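Local coordinates for protein histone acetyltransferase (Trypanosoma brucei brucei, PDB 6IF4) that probably acetylates lysines of proteins such as histones as a MYST-family enzyme, of which this piece is the presumed Tudor (Tudor-knot) domain, at residues B[8-13]-B[55-60]; B[12-17]-B[48-53]; B[22-27]-B[38-43]. All blocks are in the same frame, centred on the assembly; numbering follows the deposited sequence.

Interaction 1: B[8-13]-B[55-60]; sequences QKVYAT and SALRER
Strands 9-13 and 57-59 run antiparallel, 4.5 Å apart at their closest, and pair the first and last strands of the small SH3-like sheet of this Tudor-knot domain. Tyr11 and Arg58 form a hydrogen-bonded pair, Tyr11 N giving to Arg58 O and Arg58 N to Tyr11 O. Farther along, Thr13 N donates to Ala56 O, just before the short strand begins. On the inner face, Ala12 CB meets Leu57 CD2 at 3.6 Å, in a core shared with Tyr41 and Val39.

The outer face is built round the Tyr11 ring, which lies between two arginines. Arg58 brings NH2 over the CG-CD2 side of one face, the ring and guanidinium planes 16° apart, NH2 being 3.3 Å from Tyr11 CD2; it also makes a cation-pi contact with Phe18. Arg60 crosses the opposite face with its aliphatic chain, a CH-pi contact through CD. A bend at chi3 (58°) then turns its guanidinium onto strand 9-13, one face resting on Lys9 CB, while NH2 hydrogen-bonds to Ala21 O of strand 18-28. At the guanidinium edge Arg60 NE bonds to Val10 O at 3.0 Å, approaching from above the carbonyl plane.

Interaction 2: B[12-17]-B[48-53]; sequences ATLHET and MDRWLP
The end of strand 9-13 and the turn after it pack against strand 50-53 and the residues leading into it, across the SH3-like barrel. Leu14 lies at the centre of the contact: CD1 meets both Arg50 and Met48, CD2 Met48 alone of the two. Leu14 CD1 sits over the centre of one face of the Arg50 guanidinium, 3.7 Å from Arg50 CZ, while the side chains cross at about a right angle. Leu14 CD1 also lies 3.8 Å from Met48 CE, and Leu14 CD2 touches that CE almost as closely. Met48 brings its methyl to this point because its chain folds back at both chi2 (-64°) and chi3 (-61°). His15 CE1 is a looser neighbour, 4.4 Å from Met48 CE.

Between the strands themselves, Leu52 CD1 is directed to Ala12 CB, 4.1 Å away, and to the carbonyl oxygen of Thr13. Tyr41 of strand 35-41 touches Leu14, Arg50 and Leu52, joining these groups from the neighbouring strand, and its hydroxyl is hydrogen-bonded to Thr13 O.

The Arg50 guanidinium is held in place from its own segment. NE and NH2 both grip Met48 O side-on, the bond from Arg50 NE to Met48 O being 2.9 Å long and the straighter of the two, and that oxygen lies close to the guanidinium plane. Two bonds to one carbonyl oxygen fix the rotation of the flat group, so that a charged residue can offer its face to a leucine methyl while its edge stays engaged in hydrogen bonding.

Interaction 3: B[22-27]-B[38-43]; sequences IIQEVA and YVHYVE
Segments 22-27 and 38-41, of strands 18-28 and 35-41, lie antiparallel, with 151° between their directions and a closest approach of 4.4 Å, and form part of the long central hairpin of the SH3-like fold, interrupted by a classic beta bulge. Ile22 and His40 exchange two backbone hydrogen bonds as a regular pair. At the bulge Gln24 and Glu25 both face Tyr38: Gln24 N donates to Tyr38 O at 2.6 Å, Glu25 N adds a weak bond to the same oxygen, and Tyr38 N returns one to Glu25 O. The register thus slips by one residue beyond the Ile23-Val39 pair.

Ile23 and Val39 point into the core, where their CG1 atoms are 4.4 Å apart; Phe4 and Leu52 add to the packing there. Tyr38, Glu25, His40 and Ile22 occupy the other face. CB of Glu25 and CB of Tyr38 pack at 3.9 Å before the carboxylate turns away. At the far end Ile22 CD1 meets Val42 CG2 at 3.7 Å, just past the end of strand 35-41.

Gln24, the first residue of the bulge, reaches between the two aromatic residues. It runs beside Tyr38, pointing the same way, and a bend at chi2 (-144°) sets the amide across the gap from Tyr38 to His40, whose ND1 is hydrogen-bonded to Asp49. The tyrosine ring also meets Trp51 of the next strand. On the histidine side OE1 of Gln24 comes 3.7 Å from His40 CB, while Gln24 NE2 lies at the edge of the Tyr38 ring, 3.7 Å from its CD2.

Overall arrangement
From the N terminus, strand 9-13 enters two contacts. Interaction 1 closes the longest loop, bringing the last strand back beside the first at one end of the sheet. Interaction 2 shares Ala12 and Thr13 with it but closes earlier in the chain, before the last strand, and spans to strand 50-53 at the other end of the sheet order, so the curved sheet is drawn together across its core. Interaction 3, the hairpin of strands 18-28 and 35-41, is nested inside both loops. Tyr41 ties the three together through its hydroxyl bond to Thr13 O; a bond between Asp49 and His40 links interactions 2 and 3, and Gln8 O to Ile23 N joins interactions 1 and 3.

Interaction 1: B[8-13]-B[55-60]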
loop_
_atom_site.group_PDB
_atom_site.type_symbol
_atom_site.label_atom_id
_atom_site.label_comp_id
_atom_site.label_asym_id
_atom_site.label_seq_id
_atom_site.Cartn_x
_atom_site.Cartn_y
_atom_site.Cartn_z
ATOM N N GLN B 8 0.567 8.373 3.789
ATOM C CA GLN B 8 0.504 8.900 2.433
ATOM C C GLN B 8 -0.706 8.345 1.690
ATOM O O GLN B 8 -0.996 7.147 1.744
ATOM C CB GLN B 8 1.782 8.557 1.670
ATOM C CG GLN B 8 1.811 9.060 0.237
ATOM C CD GLN B 8 3.170 8.902 -0.402
ATOM O OE1 GLN B 8 4.132 8.503 0.254
ATOM N NE2 GLN B 8 3.260 9.212 -1.690
ATOM N N LYS B 9 -1.409 9.223 0.981
ATOM C CA LYS B 9 -2.491 8.800 0.105
ATOM C C LYS B 9 -1.913 8.210 -1.174
ATOM O O LYS B 9 -1.038 8.812 -1.808
ATOM C CB LYS B 9 -3.407 9.977 -0.221
ATOM C CG LYS B 9 -3.714 10.864 0.972
ATOM C CD LYS B 9 -5.027 11.590 0.787
ATOM C CE LYS B 9 -5.529 12.147 2.110
ATOM N NZ LYS B 9 -5.666 11.077 3.131
ATOM N N VAL B 10 -2.403 7.032 -1.554
ATOM C CA VAL B 10 -1.912 6.307 -2.717
ATOM C C VAL B 10 -3.096 5.682 -3.443
ATOM O O VAL B 10 -4.230 5.687 -2.961
ATOM C CB VAL B 10 -0.899 5.206 -2.333
ATOM C CG1 VAL B 10 0.336 5.800 -1.655
ATOM C CG2 VAL B 10 -1.569 4.169 -1.445
ATOM N N TYR B 11 -2.812 5.155 -4.629
ATOM C CA TYR B 11 -3.680 4.206 -5.304
ATOM C C TYR B 11 -3.040 2.832 -5.190
ATOM O O TYR B 11 -1.833 2.685 -5.397
ATOM C CB TYR B 11 -3.879 4.563 -6.777
ATOM C CG TYR B 11 -4.768 5.763 -7.024
ATOM C CD1 TYR B 11 -6.143 5.685 -6.842
ATOM C CD2 TYR B 11 -4.231 6.969 -7.451
ATOM C CE1 TYR B 11 -6.957 6.780 -7.072
ATOM C CE2 TYR B 11 -5.037 8.069 -7.684
ATOM C CZ TYR B 11 -6.397 7.969 -7.493
ATOM O OH TYR B 11 -7.199 9.066 -7.722
ATOM N N ALA B 12 -3.845 1.831 -4.857
ATOM C CA ALA B 12 -3.352 0.477 -4.664
ATOM C C ALA B 12 -4.195 -0.490 -5.477
ATOM O O ALA B 12 -5.422 -0.370 -5.523
ATOM C CB ALA B 12 -3.373 0.074 -3.185
ATOM N N THR B 13 -3.531 -1.437 -6.131
ATOM C CA THR B 13 -4.265 -2.453 -6.863
ATOM C C THR B 13 -4.990 -3.378 -5.894
ATOM O O THR B 13 -4.516 -3.666 -4.789
ATOM C CB THR B 13 -3.335 -3.270 -7.760
ATOM O OG1 THR B 13 -2.337 -3.915 -6.960
ATOM C CG2 THR B 13 -2.667 -2.375 -8.788
ATOM N N SER B 55 5.432 -1.988 -6.258
ATOM C CA SER B 55 4.969 -2.180 -7.631
ATOM C C SER B 55 3.452 -2.178 -7.744
ATOM O O SER B 55 2.926 -2.061 -8.855
ATOM C CB SER B 55 5.530 -3.487 -8.199
ATOM O OG SER B 55 5.347 -4.560 -7.296
ATOM N N ALA B 56 2.738 -2.323 -6.630
ATOM C CA ALA B 56 1.284 -2.303 -6.630
ATOM C C ALA B 56 0.710 -0.934 -6.291
ATOM O O ALA B 56 -0.515 -0.790 -6.236
ATOM C CB ALA B 56 0.740 -3.343 -5.645
ATOM N N LEU B 57 1.557 0.073 -6.086
ATOM C CA LEU B 57 1.122 1.367 -5.583
ATOM C C LEU B 57 1.417 2.478 -6.583
ATOM O O LEU B 57 2.337 2.389 -7.400
ATOM C CB LEU B 57 1.804 1.703 -4.247
ATOM C CG LEU B 57 1.653 0.703 -3.101
ATOM C CD1 LEU B 57 2.367 1.216 -1.860
ATOM C CD2 LEU B 57 0.188 0.443 -2.806
ATOM N N ARG B 58 0.628 3.544 -6.476
ATOM C CA ARG B 58 0.815 4.771 -7.229
ATOM C C ARG B 58 0.569 5.940 -6.291
ATOM O O ARG B 58 -0.258 5.852 -5.383
ATOM C CB ARG B 58 -0.154 4.886 -8.418
ATOM C CG ARG B 58 0.065 3.903 -9.541
ATOM C CD ARG B 58 -0.634 4.380 -10.808
ATOM N NE ARG B 58 -2.078 4.532 -10.647
ATOM C CZ ARG B 58 -2.713 5.701 -10.600
ATOM N NH1 ARG B 58 -2.033 6.836 -10.686
ATOM N NH2 ARG B 58 -4.030 5.735 -10.462
ATOM N N GLU B 59 1.288 7.035 -6.517
ATOM C CA GLU B 59 0.980 8.269 -5.810
ATOM C C GLU B 59 -0.449 8.691 -6.121
ATOM O O GLU B 59 -0.978 8.420 -7.200
ATOM C CB GLU B 59 1.944 9.385 -6.217
ATOM C CG GLU B 59 3.327 9.307 -5.604
ATOM C CD GLU B 59 4.208 10.465 -6.038
ATOM O OE1 GLU B 59 5.443 10.368 -5.876
ATOM O OE2 GLU B 59 3.665 11.472 -6.545
ATOM N N ARG B 60 -1.071 9.358 -5.157
ATOM C CA ARG B 60 -2.443 9.877 -5.315
ATOM C C ARG B 60 -2.476 11.343 -4.860
ATOM O O ARG B 60 -2.285 11.595 -3.695
ATOM C CB ARG B 60 -3.461 9.002 -4.582
ATOM C CG ARG B 60 -4.879 9.554 -4.546
ATOM C CD ARG B 60 -5.970 8.655 -3.995
ATOM N NE ARG B 60 -5.831 8.162 -2.653
ATOM C CZ ARG B 60 -6.455 8.638 -1.588
ATOM N NH1 ARG B 60 -7.275 9.652 -1.716
ATOM N NH2 ARG B 60 -6.254 8.113 -0.399
HETATM O O HOH W 1 0.962 10.446 -3.121
HETATM O O HOH W 2 5.857 8.563 -3.253
#

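Interaction 2: B[12-17]-B[48-53]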
loop_
_atom_site.group_PDB
_atom_site.type_symbol
_atom_site.label_atom_id
_atom_site.label_comp_id
_atom_site.label_asym_id
_atom_site.label_seq_id
_atom_site.Cartn_x
_atom_site.Cartn_y
_atom_site.Cartn_z
ATOM N N ALA B 12 -3.845 1.831 -4.857
ATOM C CA ALA B 12 -3.352 0.477 -4.664
ATOM C C ALA B 12 -4.195 -0.490 -5.477
ATOM O O ALA B 12 -5.422 -0.370 -5.523
ATOM C CB ALA B 12 -3.373 0.074 -3.185
ATOM N N THR B 13 -3.531 -1.437 -6.131
ATOM C CA THR B 13 -4.265 -2.453 -6.863
ATOM C C THR B 13 -4.990 -3.378 -5.894
ATOM O O THR B 13 -4.516 -3.666 -4.789
ATOM C CB THR B 13 -3.335 -3.270 -7.760
ATOM O OG1 THR B 13 -2.337 -3.915 -6.960
ATOM C CG2 THR B 13 -2.667 -2.375 -8.788
ATOM N N LEU B 14 -6.150 -3.852 -6.331
ATOM C CA LEU B 14 -6.919 -4.823 -5.563
ATOM C C LEU B 14 -7.763 -5.575 -6.576
ATOM O O LEU B 14 -8.729 -5.017 -7.108
ATOM C CB LEU B 14 -7.788 -4.138 -4.513
ATOM C CG LEU B 14 -8.870 -4.984 -3.837
ATOM C CD1 LEU B 14 -8.243 -6.116 -3.047
ATOM C CD2 LEU B 14 -9.746 -4.114 -2.939
ATOM N N HIS B 15 -7.387 -6.823 -6.850
ATOM C CA HIS B 15 -8.030 -7.611 -7.895
ATOM C C HIS B 15 -7.975 -6.873 -9.231
ATOM O O HIS B 15 -8.991 -6.630 -9.888
ATOM C CB HIS B 15 -9.455 -7.984 -7.497
ATOM C CG HIS B 15 -9.525 -8.764 -6.222
ATOM N ND1 HIS B 15 -10.193 -8.309 -5.105
ATOM C CD2 HIS B 15 -8.998 -9.964 -5.881
ATOM C CE1 HIS B 15 -10.081 -9.198 -4.135
ATOM N NE2 HIS B 15 -9.360 -10.213 -4.580
ATOM N N GLU B 16 -6.749 -6.507 -9.615
ATOM C CA GLU B 16 -6.435 -5.880 -10.899
ATOM C C GLU B 16 -7.155 -4.545 -11.099
ATOM O O GLU B 16 -7.348 -4.098 -12.234
ATOM C CB GLU B 16 -6.728 -6.814 -12.078
ATOM C CG GLU B 16 -6.304 -8.283 -11.929
ATOM C CD GLU B 16 -7.424 -9.189 -11.440
ATOM O OE1 GLU B 16 -8.375 -9.424 -12.208
ATOM O OE2 GLU B 16 -7.322 -9.718 -10.308
ATOM N N THR B 17 -7.525 -3.868 -10.015
ATOM C CA THR B 17 -8.153 -2.557 -10.112
ATOM C C THR B 17 -7.529 -1.610 -9.096
ATOM O O THR B 17 -7.273 -1.996 -7.951
ATOM C CB THR B 17 -9.672 -2.653 -9.892
ATOM O OG1 THR B 17 -10.243 -3.493 -10.900
ATOM C CG2 THR B 17 -10.318 -1.279 -9.985
ATOM N N MET B 48 -9.973 -5.863 4.326
ATOM C CA MET B 48 -9.319 -5.855 3.026
ATOM C C MET B 48 -7.882 -5.345 3.077
ATOM O O MET B 48 -7.206 -5.380 2.044
ATOM C CB MET B 48 -10.128 -5.022 2.030
ATOM C CG MET B 48 -11.556 -5.511 1.869
ATOM S SD MET B 48 -11.622 -7.169 1.164
ATOM C CE MET B 48 -10.827 -6.907 -0.414
ATOM N N ASP B 49 -7.451 -4.866 4.227
ATOM C CA ASP B 49 -6.076 -4.375 4.410
ATOM C C ASP B 49 -5.070 -5.471 4.047
ATOM O O ASP B 49 -5.284 -6.625 4.384
ATOM C CB ASP B 49 -5.818 -3.911 5.821
ATOM C CG ASP B 49 -6.688 -2.760 6.267
ATOM O OD1 ASP B 49 -7.439 -2.264 5.493
ATOM O OD2 ASP B 49 -6.542 -2.386 7.352
ATOM N N ARG B 50 -3.973 -5.061 3.440
ATOM C CA ARG B 50 -2.962 -6.064 3.079
ATOM C C ARG B 50 -1.584 -5.460 2.864
ATOM O O ARG B 50 -1.459 -4.302 2.701
ATOM C CB ARG B 50 -3.329 -6.778 1.782
ATOM C CG ARG B 50 -3.718 -5.886 0.636
ATOM C CD ARG B 50 -4.384 -6.748 -0.422
ATOM N NE ARG B 50 -5.752 -6.916 -0.001
ATOM C CZ ARG B 50 -6.563 -7.895 -0.310
ATOM N NH1 ARG B 50 -6.169 -8.894 -1.062
ATOM N NH2 ARG B 50 -7.789 -7.877 0.146
ATOM N N TRP B 51 -0.613 -6.341 2.928
ATOM C CA TRP B 51 0.763 -5.965 2.641
ATOM C C TRP B 51 0.998 -6.011 1.135
ATOM O O TRP B 51 0.654 -6.998 0.479
ATOM C CB TRP B 51 1.735 -6.898 3.359
ATOM C CG TRP B 51 1.767 -6.707 4.840
ATOM C CD1 TRP B 51 1.085 -7.431 5.772
ATOM C CD2 TRP B 51 2.520 -5.727 5.563
ATOM N NE1 TRP B 51 1.367 -6.964 7.030
ATOM C CE2 TRP B 51 2.246 -5.917 6.931
ATOM C CE3 TRP B 51 3.401 -4.707 5.186
ATOM C CZ2 TRP B 51 2.819 -5.126 7.925
ATOM C CZ3 TRP B 51 3.968 -3.922 6.174
ATOM C CH2 TRP B 51 3.674 -4.135 7.527
ATOM N N LEU B 52 1.578 -4.949 0.586
ATOM C CA LEU B 52 1.836 -4.885 -0.846
ATOM C C LEU B 52 3.210 -4.325 -1.107
ATOM O O LEU B 52 3.718 -3.498 -0.330
ATOM C CB LEU B 52 0.790 -4.021 -1.569
ATOM C CG LEU B 52 -0.658 -4.504 -1.512
ATOM C CD1 LEU B 52 -1.598 -3.450 -2.078
ATOM C CD2 LEU B 52 -0.804 -5.822 -2.257
ATOM N N PRO B 53 3.871 -4.744 -2.187
ATOM C CA PRO B 53 5.114 -4.111 -2.609
ATOM C C PRO B 53 4.829 -2.787 -3.313
ATOM O O PRO B 53 3.690 -2.463 -3.655
ATOM C CB PRO B 53 5.722 -5.132 -3.569
ATOM C CG PRO B 53 4.530 -5.794 -4.174
ATOM C CD PRO B 53 3.489 -5.856 -3.083
#

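Interaction 3: B[22-27]-B[38-43]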
loop_
_atom_site.group_PDB
_atom_site.type_symbol
_atom_site.label_atom_id
_atom_site.label_comp_id
_atom_site.label_asym_id
_atom_site.label_seq_id
_atom_site.Cartn_x
_atom_site.Cartn_y
_atom_site.Cartn_z
ATOM N N ILE B 22 -4.551 4.260 1.680
ATOM C CA ILE B 22 -3.622 4.966 2.550
ATOM C C ILE B 22 -2.655 3.930 3.102
ATOM O O ILE B 22 -3.010 2.765 3.298
ATOM C CB ILE B 22 -4.343 5.715 3.700
ATOM C CG1 ILE B 22 -5.290 6.786 3.159
ATOM C CG2 ILE B 22 -3.346 6.355 4.661
ATOM C CD1 ILE B 22 -6.255 7.323 4.198
ATOM N N ILE B 23 -1.418 4.348 3.327
ATOM C CA ILE B 23 -0.402 3.457 3.865
ATOM C C ILE B 23 -0.448 3.515 5.385
ATOM O O ILE B 23 -0.261 4.579 5.986
ATOM C CB ILE B 23 0.981 3.811 3.315
ATOM C CG1 ILE B 23 1.020 3.344 1.862
ATOM C CG2 ILE B 23 2.079 3.146 4.128
ATOM C CD1 ILE B 23 2.222 3.705 1.158
ATOM N N GLN B 24 -0.702 2.365 6.006
ATOM C CA GLN B 24 -0.807 2.284 7.455
ATOM C C GLN B 24 0.521 2.010 8.123
ATOM O O GLN B 24 0.760 2.498 9.233
ATOM C CB GLN B 24 -1.761 1.157 7.853
ATOM C CG GLN B 24 -3.225 1.397 7.561
ATOM C CD GLN B 24 -4.112 0.813 8.640
ATOM O OE1 GLN B 24 -5.252 1.249 8.833
ATOM N NE2 GLN B 24 -3.581 -0.159 9.375
ATOM N N GLU B 25 1.398 1.266 7.455
ATOM C CA GLU B 25 2.648 0.822 8.045
ATOM C C GLU B 25 3.648 0.580 6.929
ATOM O O GLU B 25 3.274 0.287 5.791
ATOM C CB GLU B 25 2.479 -0.473 8.857
ATOM C CG GLU B 25 1.615 -0.365 10.097
ATOM C CD GLU B 25 2.261 0.461 11.190
ATOM O OE1 GLU B 25 3.497 0.637 11.153
ATOM O OE2 GLU B 25 1.531 0.931 12.087
ATOM N N VAL B 26 4.923 0.721 7.267
ATOM C CA VAL B 26 6.024 0.388 6.378
ATOM C C VAL B 26 6.913 -0.606 7.109
ATOM O O VAL B 26 7.149 -0.469 8.315
ATOM C CB VAL B 26 6.816 1.645 5.961
ATOM C CG1 VAL B 26 8.045 1.269 5.146
ATOM C CG2 VAL B 26 5.925 2.595 5.175
ATOM N N ALA B 27 7.405 -1.607 6.384
ATOM C CA ALA B 27 8.279 -2.600 6.983
ATOM C C ALA B 27 9.256 -3.099 5.932
ATOM O O ALA B 27 8.901 -3.254 4.761
ATOM C CB ALA B 27 7.485 -3.779 7.558
ATOM N N TYR B 38 1.736 -1.771 4.363
ATOM C CA TYR B 38 0.432 -2.245 4.801
ATOM C C TYR B 38 -0.573 -1.168 4.425
ATOM O O TYR B 38 -0.609 -0.100 5.044
ATOM C CB TYR B 38 0.417 -2.512 6.303
ATOM C CG TYR B 38 -0.769 -3.327 6.756
ATOM C CD1 TYR B 38 -0.954 -4.627 6.304
ATOM C CD2 TYR B 38 -1.709 -2.797 7.630
ATOM C CE1 TYR B 38 -2.039 -5.379 6.714
ATOM C CE2 TYR B 38 -2.797 -3.540 8.045
ATOM C CZ TYR B 38 -2.957 -4.831 7.583
ATOM O OH TYR B 38 -4.039 -5.575 7.992
ATOM N N VAL B 39 -1.377 -1.441 3.407
ATOM C CA VAL B 39 -2.271 -0.440 2.844
ATOM C C VAL B 39 -3.677 -0.688 3.358
ATOM O O VAL B 39 -4.086 -1.836 3.582
ATOM C CB VAL B 39 -2.222 -0.446 1.302
ATOM C CG1 VAL B 39 -0.782 -0.565 0.816
ATOM C CG2 VAL B 39 -3.082 -1.559 0.722
ATOM N N HIS B 40 -4.406 0.395 3.590
ATOM C CA HIS B 40 -5.825 0.336 3.893
ATOM C C HIS B 40 -6.587 0.977 2.745
ATOM O O HIS B 40 -6.297 2.116 2.363
ATOM C CB HIS B 40 -6.142 1.050 5.211
ATOM C CG HIS B 40 -7.606 1.263 5.443
ATOM N ND1 HIS B 40 -8.484 0.221 5.653
ATOM C CD2 HIS B 40 -8.347 2.395 5.501
ATOM C CE1 HIS B 40 -9.703 0.701 5.823
ATOM N NE2 HIS B 40 -9.648 2.018 5.737
ATOM N N TYR B 41 -7.541 0.242 2.183
ATOM C CA TYR B 41 -8.362 0.780 1.112
ATOM C C TYR B 41 -9.400 1.693 1.740
ATOM O O TYR B 41 -10.144 1.289 2.640
ATOM C CB TYR B 41 -9.014 -0.333 0.300
ATOM C CG TYR B 41 -7.997 -1.211 -0.374
ATOM C CD1 TYR B 41 -7.508 -0.901 -1.640
ATOM C CD2 TYR B 41 -7.505 -2.340 0.263
ATOM C CE1 TYR B 41 -6.566 -1.704 -2.252
ATOM C CE2 TYR B 41 -6.568 -3.141 -0.336
ATOM C CZ TYR B 41 -6.101 -2.822 -1.591
ATOM O OH TYR B 41 -5.166 -3.633 -2.181
ATOM N N VAL B 42 -9.435 2.930 1.255
ATOM C CA VAL B 42 -10.181 3.997 1.904
ATOM C C VAL B 42 -11.676 3.705 1.954
ATOM O O VAL B 42 -12.353 4.059 2.927
ATOM C CB VAL B 42 -9.861 5.305 1.162
ATOM C CG1 VAL B 42 -10.998 6.248 1.259
ATOM C CG2 VAL B 42 -8.568 5.904 1.706
ATOM N N GLU B 43 -12.212 3.032 0.943
ATOM C CA GLU B 43 -13.629 2.705 0.888
ATOM C C GLU B 43 -13.865 1.205 1.019
ATOM O O GLU B 43 -14.819 0.666 0.451
ATOM C CB GLU B 43 -14.246 3.248 -0.397
ATOM C CG GLU B 43 -14.235 4.766 -0.450
ATOM C CD GLU B 43 -15.298 5.332 -1.361
ATOM O OE1 GLU B 43 -16.414 5.596 -0.872
ATOM O OE2 GLU B 43 -15.012 5.522 -2.561
#